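Local coordinates for protein 28 kDa product (Pseudomonas syringae pv. phaseolicola, PDB 1UKF) that acts as a papain-like cysteine protease that cleaves itself, triggers a hypersensitive response in resistant plants and probably impairs defence in those lacking the matching resistance genes, at residues N16-L21 / G131-C136; S22-V27 / Q48-E53; P73-S78 / C180-R185. All blocks are in the same frame, centred on the assembly; numbering follows the deposited sequence.

Contact 1: residues N16-L21 / G131-C136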
# COMPACT_ATOMS: atom_id res chain seq x y z
N ASN A 16 -4.29 6.56 -11.83
CA ASN A 16 -4.94 6.64 -10.52
C ASN A 16 -5.76 5.41 -10.13
O ASN A 16 -6.95 5.51 -9.86
CB ASN A 16 -5.83 7.88 -10.46
CG ASN A 16 -5.04 9.16 -10.59
OD1 ASN A 16 -4.19 9.46 -9.75
ND2 ASN A 16 -5.32 9.93 -11.64
N ILE A 17 -5.10 4.26 -10.11
CA ILE A 17 -5.75 3.01 -9.75
C ILE A 17 -4.88 2.34 -8.69
O ILE A 17 -4.64 1.13 -8.72
CB ILE A 17 -5.89 2.08 -10.99
CG1 ILE A 17 -4.56 2.01 -11.75
CG2 ILE A 17 -6.99 2.62 -11.91
CD1 ILE A 17 -4.53 0.93 -12.82
N CYS A 18 -4.44 3.14 -7.72
CA CYS A 18 -3.55 2.66 -6.67
C CYS A 18 -3.99 1.46 -5.84
O CYS A 18 -3.19 0.55 -5.62
CB CYS A 18 -3.14 3.82 -5.74
SG CYS A 18 -4.45 4.91 -5.14
N ALA A 19 -5.23 1.45 -5.36
CA ALA A 19 -5.70 0.32 -4.57
C ALA A 19 -5.66 -0.97 -5.39
O ALA A 19 -5.24 -2.02 -4.89
CB ALA A 19 -7.10 0.58 -4.04
N GLY A 20 -6.11 -0.89 -6.64
CA GLY A 20 -6.11 -2.05 -7.51
C GLY A 20 -4.71 -2.54 -7.82
O GLY A 20 -4.45 -3.75 -7.78
N LEU A 21 -3.81 -1.62 -8.16
CA LEU A 21 -2.43 -1.99 -8.46
C LEU A 21 -1.74 -2.57 -7.23
O LEU A 21 -0.99 -3.55 -7.34
CB LEU A 21 -1.64 -0.76 -8.94
CG LEU A 21 -1.97 -0.23 -10.34
CD1 LEU A 21 -1.30 1.12 -10.54
CD2 LEU A 21 -1.49 -1.23 -11.39
N GLY A 131 -6.64 10.30 -0.69
CA GLY A 131 -6.05 9.06 -0.25
C GLY A 131 -5.12 8.46 -1.29
O GLY A 131 -5.13 8.84 -2.46
N HIS A 132 -4.30 7.52 -0.83
CA HIS A 132 -3.35 6.83 -1.69
C HIS A 132 -2.98 5.48 -1.09
O HIS A 132 -2.47 5.39 0.03
CB HIS A 132 -2.08 7.65 -1.89
CG HIS A 132 -1.06 6.96 -2.74
ND1 HIS A 132 -1.33 6.57 -4.04
CD2 HIS A 132 0.21 6.56 -2.48
CE1 HIS A 132 -0.26 5.97 -4.54
NE2 HIS A 132 0.68 5.95 -3.62
N ALA A 133 -3.21 4.43 -1.87
CA ALA A 133 -2.95 3.08 -1.41
C ALA A 133 -1.60 2.53 -1.84
O ALA A 133 -1.14 2.77 -2.96
CB ALA A 133 -4.05 2.16 -1.91
N ILE A 134 -0.96 1.81 -0.92
CA ILE A 134 0.32 1.16 -1.18
C ILE A 134 0.20 -0.22 -0.54
O ILE A 134 -0.80 -0.53 0.11
CB ILE A 134 1.52 1.94 -0.56
CG1 ILE A 134 1.40 2.03 0.96
CG2 ILE A 134 1.58 3.34 -1.18
CD1 ILE A 134 2.57 2.71 1.64
N ALA A 135 1.21 -1.07 -0.73
CA ALA A 135 1.15 -2.41 -0.16
C ALA A 135 2.52 -2.86 0.31
O ALA A 135 3.55 -2.32 -0.09
CB ALA A 135 0.60 -3.39 -1.19
N CYS A 136 2.53 -3.87 1.17
CA CYS A 136 3.79 -4.40 1.65
C CYS A 136 3.64 -5.85 2.06
O CYS A 136 2.54 -6.32 2.36
CB CYS A 136 4.35 -3.56 2.82
SG CYS A 136 3.29 -3.43 4.27
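Ala19, in the first turn of helix 18-27, and Ala133, on strand 130-139, bring their CA atoms to 5.0 Å, so the first turn of the helix comes close to the strand at this point. Side chains small enough for this spacing meet there: Ala133 CB lies 3.6 Å from Ala19 CA, and the two CB atoms are 4.0 Å apart. One residue earlier, Cys18 turns toward the strand. Its chi1 of 47° places SG between its own backbone N and carbonyl carbon, and from there the sulfur accepts a hydrogen bond from Ala133 N. That bond is long, 3.5 Å from N to SG, but straight, with an angle of 179° at the hydrogen. His132 leaves the strand on its other side, yet its ring swings back until ND1 is 3.7 Å from Cys18 SG. Cys18 SG lies 4.7 Å from the centroid of the His132 ring and obliquely to it, 62° off the normal. The other nitrogen, NE2, is hydrogen-bonded to Asp147 OD1, which fixes the rotation of the imidazole and leaves ND1 on the side of the Cys18 sulfur. Around the pair, Asn13 touches both side chains. Cys18, His132 and Asp147 are the active-site residues: a cysteine at a helix start facing a strand histidine is the hallmark of papain-like proteases, with Asp147 third where papain has asparagine.

Contact 2: residues S22-V27 / Q48-E53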
# COMPACT_ATOMS: atom_id res chain seq x y z
N SER A 22 -1.99 -1.98 -6.07
CA SER A 22 -1.38 -2.46 -4.83
C SER A 22 -1.86 -3.86 -4.51
O SER A 22 -1.07 -4.70 -4.05
CB SER A 22 -1.71 -1.51 -3.68
OG SER A 22 -1.05 -0.27 -3.86
N THR A 23 -3.14 -4.13 -4.75
CA THR A 23 -3.67 -5.46 -4.48
C THR A 23 -3.10 -6.47 -5.48
O THR A 23 -2.77 -7.60 -5.11
CB THR A 23 -5.21 -5.47 -4.52
OG1 THR A 23 -5.70 -4.55 -3.54
CG2 THR A 23 -5.75 -6.85 -4.19
N GLU A 24 -2.95 -6.06 -6.74
CA GLU A 24 -2.37 -6.96 -7.75
C GLU A 24 -0.93 -7.28 -7.34
O GLU A 24 -0.49 -8.41 -7.45
CB GLU A 24 -2.41 -6.29 -9.13
CG GLU A 24 -1.69 -7.05 -10.26
CD GLU A 24 -2.33 -8.38 -10.62
OE1 GLU A 24 -3.45 -8.67 -10.15
OE2 GLU A 24 -1.71 -9.13 -11.40
N TRP A 25 -0.21 -6.28 -6.83
CA TRP A 25 1.16 -6.51 -6.39
C TRP A 25 1.16 -7.51 -5.24
O TRP A 25 2.00 -8.41 -5.19
CB TRP A 25 1.81 -5.20 -5.92
CG TRP A 25 3.23 -5.38 -5.47
CD1 TRP A 25 4.36 -5.37 -6.26
CD2 TRP A 25 3.68 -5.61 -4.13
NE1 TRP A 25 5.47 -5.59 -5.49
CE2 TRP A 25 5.09 -5.74 -4.18
CE3 TRP A 25 3.03 -5.73 -2.90
CZ2 TRP A 25 5.86 -5.97 -3.03
CZ3 TRP A 25 3.80 -5.95 -1.76
CH2 TRP A 25 5.20 -6.07 -1.83
N LEU A 26 0.21 -7.38 -4.31
CA LEU A 26 0.14 -8.30 -3.18
C LEU A 26 -0.04 -9.73 -3.67
O LEU A 26 0.58 -10.66 -3.14
CB LEU A 26 -1.02 -7.93 -2.25
CG LEU A 26 -0.78 -6.78 -1.27
CD1 LEU A 26 -2.06 -6.46 -0.52
CD2 LEU A 26 0.33 -7.15 -0.29
N VAL A 27 -0.89 -9.91 -4.68
CA VAL A 27 -1.15 -11.24 -5.22
C VAL A 27 0.11 -11.89 -5.79
O VAL A 27 0.33 -13.09 -5.59
CB VAL A 27 -2.24 -11.19 -6.31
CG1 VAL A 27 -2.37 -12.56 -6.99
CG2 VAL A 27 -3.57 -10.79 -5.69
N GLN A 48 -1.23 -3.97 -15.35
CA GLN A 48 -1.88 -2.67 -15.38
C GLN A 48 -3.38 -2.89 -15.60
O GLN A 48 -4.21 -2.28 -14.93
CB GLN A 48 -1.29 -1.80 -16.50
CG GLN A 48 -1.95 -0.43 -16.68
CD GLN A 48 -1.60 0.61 -15.62
OE1 GLN A 48 -2.27 1.63 -15.51
NE2 GLN A 48 -0.54 0.37 -14.85
N SER A 49 -3.73 -3.79 -16.52
CA SER A 49 -5.13 -4.09 -16.78
C SER A 49 -5.77 -4.82 -15.61
O SER A 49 -6.90 -4.53 -15.23
CB SER A 49 -5.29 -4.92 -18.06
OG SER A 49 -5.24 -4.10 -19.21
N ARG A 50 -5.06 -5.79 -15.04
CA ARG A 50 -5.59 -6.54 -13.91
C ARG A 50 -5.77 -5.58 -12.73
O ARG A 50 -6.77 -5.64 -12.02
CB ARG A 50 -4.65 -7.68 -13.52
CG ARG A 50 -5.29 -8.73 -12.63
CD ARG A 50 -6.33 -9.54 -13.40
NE ARG A 50 -7.11 -10.41 -12.52
CZ ARG A 50 -8.03 -9.99 -11.66
NH1 ARG A 50 -8.28 -8.69 -11.55
NH2 ARG A 50 -8.69 -10.85 -10.91
N GLY A 51 -4.79 -4.71 -12.53
CA GLY A 51 -4.86 -3.75 -11.45
C GLY A 51 -6.05 -2.82 -11.65
O GLY A 51 -6.73 -2.46 -10.69
N SER A 52 -6.30 -2.44 -12.89
CA SER A 52 -7.43 -1.57 -13.19
C SER A 52 -8.74 -2.28 -12.85
O SER A 52 -9.65 -1.68 -12.28
CB SER A 52 -7.42 -1.16 -14.67
OG SER A 52 -8.51 -0.31 -14.97
N GLU A 53 -8.82 -3.56 -13.19
CA GLU A 53 -10.00 -4.36 -12.90
C GLU A 53 -10.22 -4.45 -11.40
O GLU A 53 -11.34 -4.33 -10.91
CB GLU A 53 -9.86 -5.77 -13.48
CG GLU A 53 -9.80 -5.85 -14.99
CD GLU A 53 -9.73 -7.28 -15.48
OE1 GLU A 53 -10.64 -8.06 -15.15
OE2 GLU A 53 -8.76 -7.62 -16.20
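The carboxylate of Glu24 has the aliphatic base of Arg50 over one face: Arg50 CB stands 3.8 Å from Glu24 CD, close to the perpendicular through that carbon, and Arg50 CG comes to 3.1 Å from Glu24 OE1, above the plane and shifted outward. The guanidinium, the other flat group, is inclined 33° to the carboxylate but does not grip it, since Arg50 NE stays 4.7 Å from Glu24 OE1. What touches is therefore methylene against carboxylate, and any attraction between the opposite charges acts at a distance. The torsions account for this. In Glu24, CG stands anti to the backbone N (chi1 173°) and the chain then bends at chi2, which lays the carboxylate across the path of Arg50; Arg50 bends at its own chi2, and the guanidinium turns off from the acid. The two side chains thus cross at about a right angle. Both carboxylate oxygens have partners elsewhere: Arg54 NE, of the same helix 46-67, makes a salt bridge with OE1, and His40 NE2 a hydrogen bond with OE2, so this buried acid is held at two points and its rotation is fixed. The helices approach beside the acid, where Gly51 has no side chain to stand between them: Glu24 CB is 4.2 Å from Gly51 CA, and the CA atoms of Glu24 and Gly51 are 5.5 Å apart. In this buried helix-helix packing, helix 18-27, whose Ser22, Trp25 and Leu26 touch strand 130-139, is tied to helix 46-67 through Arg54, while helix 34-41 supplies His40 and Leu41, which touches Glu24.

Contact 3: residues P73-S78 / C180-R185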
# COMPACT_ATOMS: atom_id res chain seq x y z
N PRO A 73 -16.95 3.87 4.79
CA PRO A 73 -16.92 3.51 3.37
C PRO A 73 -15.58 3.11 2.77
O PRO A 73 -15.52 2.20 1.95
CB PRO A 73 -17.54 4.73 2.68
CG PRO A 73 -17.18 5.86 3.60
CD PRO A 73 -17.43 5.25 4.96
N PHE A 74 -14.51 3.80 3.15
CA PHE A 74 -13.20 3.48 2.62
C PHE A 74 -12.66 2.17 3.20
O PHE A 74 -11.98 1.42 2.50
CB PHE A 74 -12.23 4.64 2.85
CG PHE A 74 -12.65 5.91 2.17
CD1 PHE A 74 -13.34 6.90 2.86
CD2 PHE A 74 -12.42 6.09 0.81
CE1 PHE A 74 -13.79 8.05 2.21
CE2 PHE A 74 -12.87 7.23 0.15
CZ PHE A 74 -13.56 8.21 0.85
N PHE A 75 -12.96 1.90 4.46
CA PHE A 75 -12.53 0.64 5.07
C PHE A 75 -13.27 -0.48 4.35
O PHE A 75 -12.72 -1.54 4.08
CB PHE A 75 -12.86 0.60 6.56
CG PHE A 75 -11.88 1.33 7.44
CD1 PHE A 75 -11.95 1.20 8.82
CD2 PHE A 75 -10.91 2.17 6.89
CE1 PHE A 75 -11.05 1.88 9.65
CE2 PHE A 75 -10.01 2.85 7.71
CZ PHE A 75 -10.09 2.71 9.09
N THR A 76 -14.54 -0.23 4.04
CA THR A 76 -15.36 -1.22 3.35
C THR A 76 -14.83 -1.49 1.95
O THR A 76 -14.72 -2.65 1.53
CB THR A 76 -16.82 -0.74 3.27
OG1 THR A 76 -17.36 -0.65 4.60
CG2 THR A 76 -17.67 -1.70 2.45
N ALA A 77 -14.48 -0.43 1.22
CA ALA A 77 -13.96 -0.57 -0.14
C ALA A 77 -12.62 -1.29 -0.16
O ALA A 77 -12.39 -2.17 -1.00
CB ALA A 77 -13.83 0.81 -0.78
N SER A 78 -11.72 -0.92 0.75
CA SER A 78 -10.41 -1.56 0.81
C SER A 78 -10.56 -3.03 1.16
O SER A 78 -9.83 -3.88 0.64
CB SER A 78 -9.53 -0.86 1.84
OG SER A 78 -9.19 0.44 1.40
N CYS A 180 -2.55 10.45 8.53
CA CYS A 180 -2.58 9.14 9.17
C CYS A 180 -2.40 8.04 8.14
O CYS A 180 -2.48 8.27 6.93
CB CYS A 180 -3.90 8.92 9.92
SG CYS A 180 -5.38 8.75 8.88
N VAL A 181 -2.14 6.83 8.63
CA VAL A 181 -1.95 5.67 7.79
C VAL A 181 -2.90 4.59 8.28
O VAL A 181 -2.91 4.27 9.47
CB VAL A 181 -0.51 5.12 7.89
CG1 VAL A 181 -0.38 3.84 7.08
CG2 VAL A 181 0.48 6.17 7.39
N ASN A 182 -3.72 4.06 7.38
CA ASN A 182 -4.63 2.99 7.76
C ASN A 182 -3.99 1.67 7.33
O ASN A 182 -3.48 1.55 6.22
CB ASN A 182 -5.98 3.13 7.06
CG ASN A 182 -6.65 4.45 7.34
OD1 ASN A 182 -6.91 4.79 8.49
ND2 ASN A 182 -6.93 5.20 6.29
N GLU A 183 -4.03 0.69 8.22
CA GLU A 183 -3.44 -0.61 7.94
C GLU A 183 -4.50 -1.67 7.76
O GLU A 183 -5.40 -1.81 8.59
CB GLU A 183 -2.52 -1.04 9.08
CG GLU A 183 -1.48 -0.01 9.50
CD GLU A 183 -0.75 -0.42 10.76
OE1 GLU A 183 -1.13 -1.45 11.36
OE2 GLU A 183 0.19 0.28 11.16
N PHE A 184 -4.39 -2.42 6.67
CA PHE A 184 -5.31 -3.52 6.40
C PHE A 184 -4.44 -4.78 6.37
O PHE A 184 -3.79 -5.06 5.36
CB PHE A 184 -6.03 -3.33 5.07
CG PHE A 184 -6.89 -2.09 5.03
CD1 PHE A 184 -6.37 -0.88 4.59
CD2 PHE A 184 -8.20 -2.13 5.49
CE1 PHE A 184 -7.14 0.28 4.60
CE2 PHE A 184 -8.98 -0.98 5.51
CZ PHE A 184 -8.45 0.23 5.06
N ARG A 185 -4.42 -5.50 7.48
CA ARG A 185 -3.64 -6.72 7.61
C ARG A 185 -4.40 -7.86 6.96
O ARG A 185 -5.52 -8.18 7.36
CB ARG A 185 -3.38 -7.02 9.08
CG ARG A 185 -2.48 -8.21 9.33
CD ARG A 185 -2.23 -8.36 10.82
NE ARG A 185 -1.60 -9.63 11.16
CZ ARG A 185 -1.30 -10.01 12.39
NH1 ARG A 185 -1.57 -9.20 13.41
NH2 ARG A 185 -0.74 -11.19 12.61
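This is an aromatic helix-on-sheet contact, in which Phe75 and Ser78 of helix 73-84 meet Phe184 and Asn182 of strand 178-187, a strand lying between 119-126 and 88-97 in the antiparallel sheet. The axes of the two short segments come within 10.3 Å, 36° from parallel, and side chains bridge that distance. Phe184 reaches across with its edge turned to the face of Phe75, an offset edge-to-face pair with ring planes at 90° and centroids 5.5 Å apart. The rings come closest at Phe184 CZ, 3.6 Å from Phe75 CD2. One face of the Phe184 ring receives Ser78 CB in a CH-pi contact, 3.7 Å from the centroid and 17° off the normal. In Phe75, the first torsion keeps the ring beside the backbone N, and it extends toward the strand until its far edge meets Asn182. There Asn182 OD1 lies in the plane of the ring, 3.7 Å from Phe75 CE2. The amide itself is held by the neighbouring strands, with ND2 hydrogen-bonded to Ser123 OG on 119-126 and OD1 to Thr95 OG1 on 88-97. No hydrogen bond joins the two segments. The helix is therefore held to the sheet here by ring and methylene packing, while the amide oxygen at the Phe75 rim probably adds a weak electrostatic attraction to the ring's positively polarised C-H edge.

How the contacts relate
Contacts 1 and 2 use successive parts of helix 18-27 and are both buried, but the centre of contact 1 is about 5 Å from that of the chain, and the centre of contact 2 about 12 Å. Ser22 OG of contact 2 joins them through a weak hydrogen bond to Ala133 O. Contact 3 is only partly buried and touches neither, although its strand belongs to the same sheet as that of contact 1. Chemistry follows position: a cysteine sulfur, an imidazole and alanines at the helix-sheet junction of the active site; a carboxylate and arginine methylenes between two helices; and aromatic packing where helix 73-84 meets the sheet. Along the chain, contacts 1 and 3 interleave.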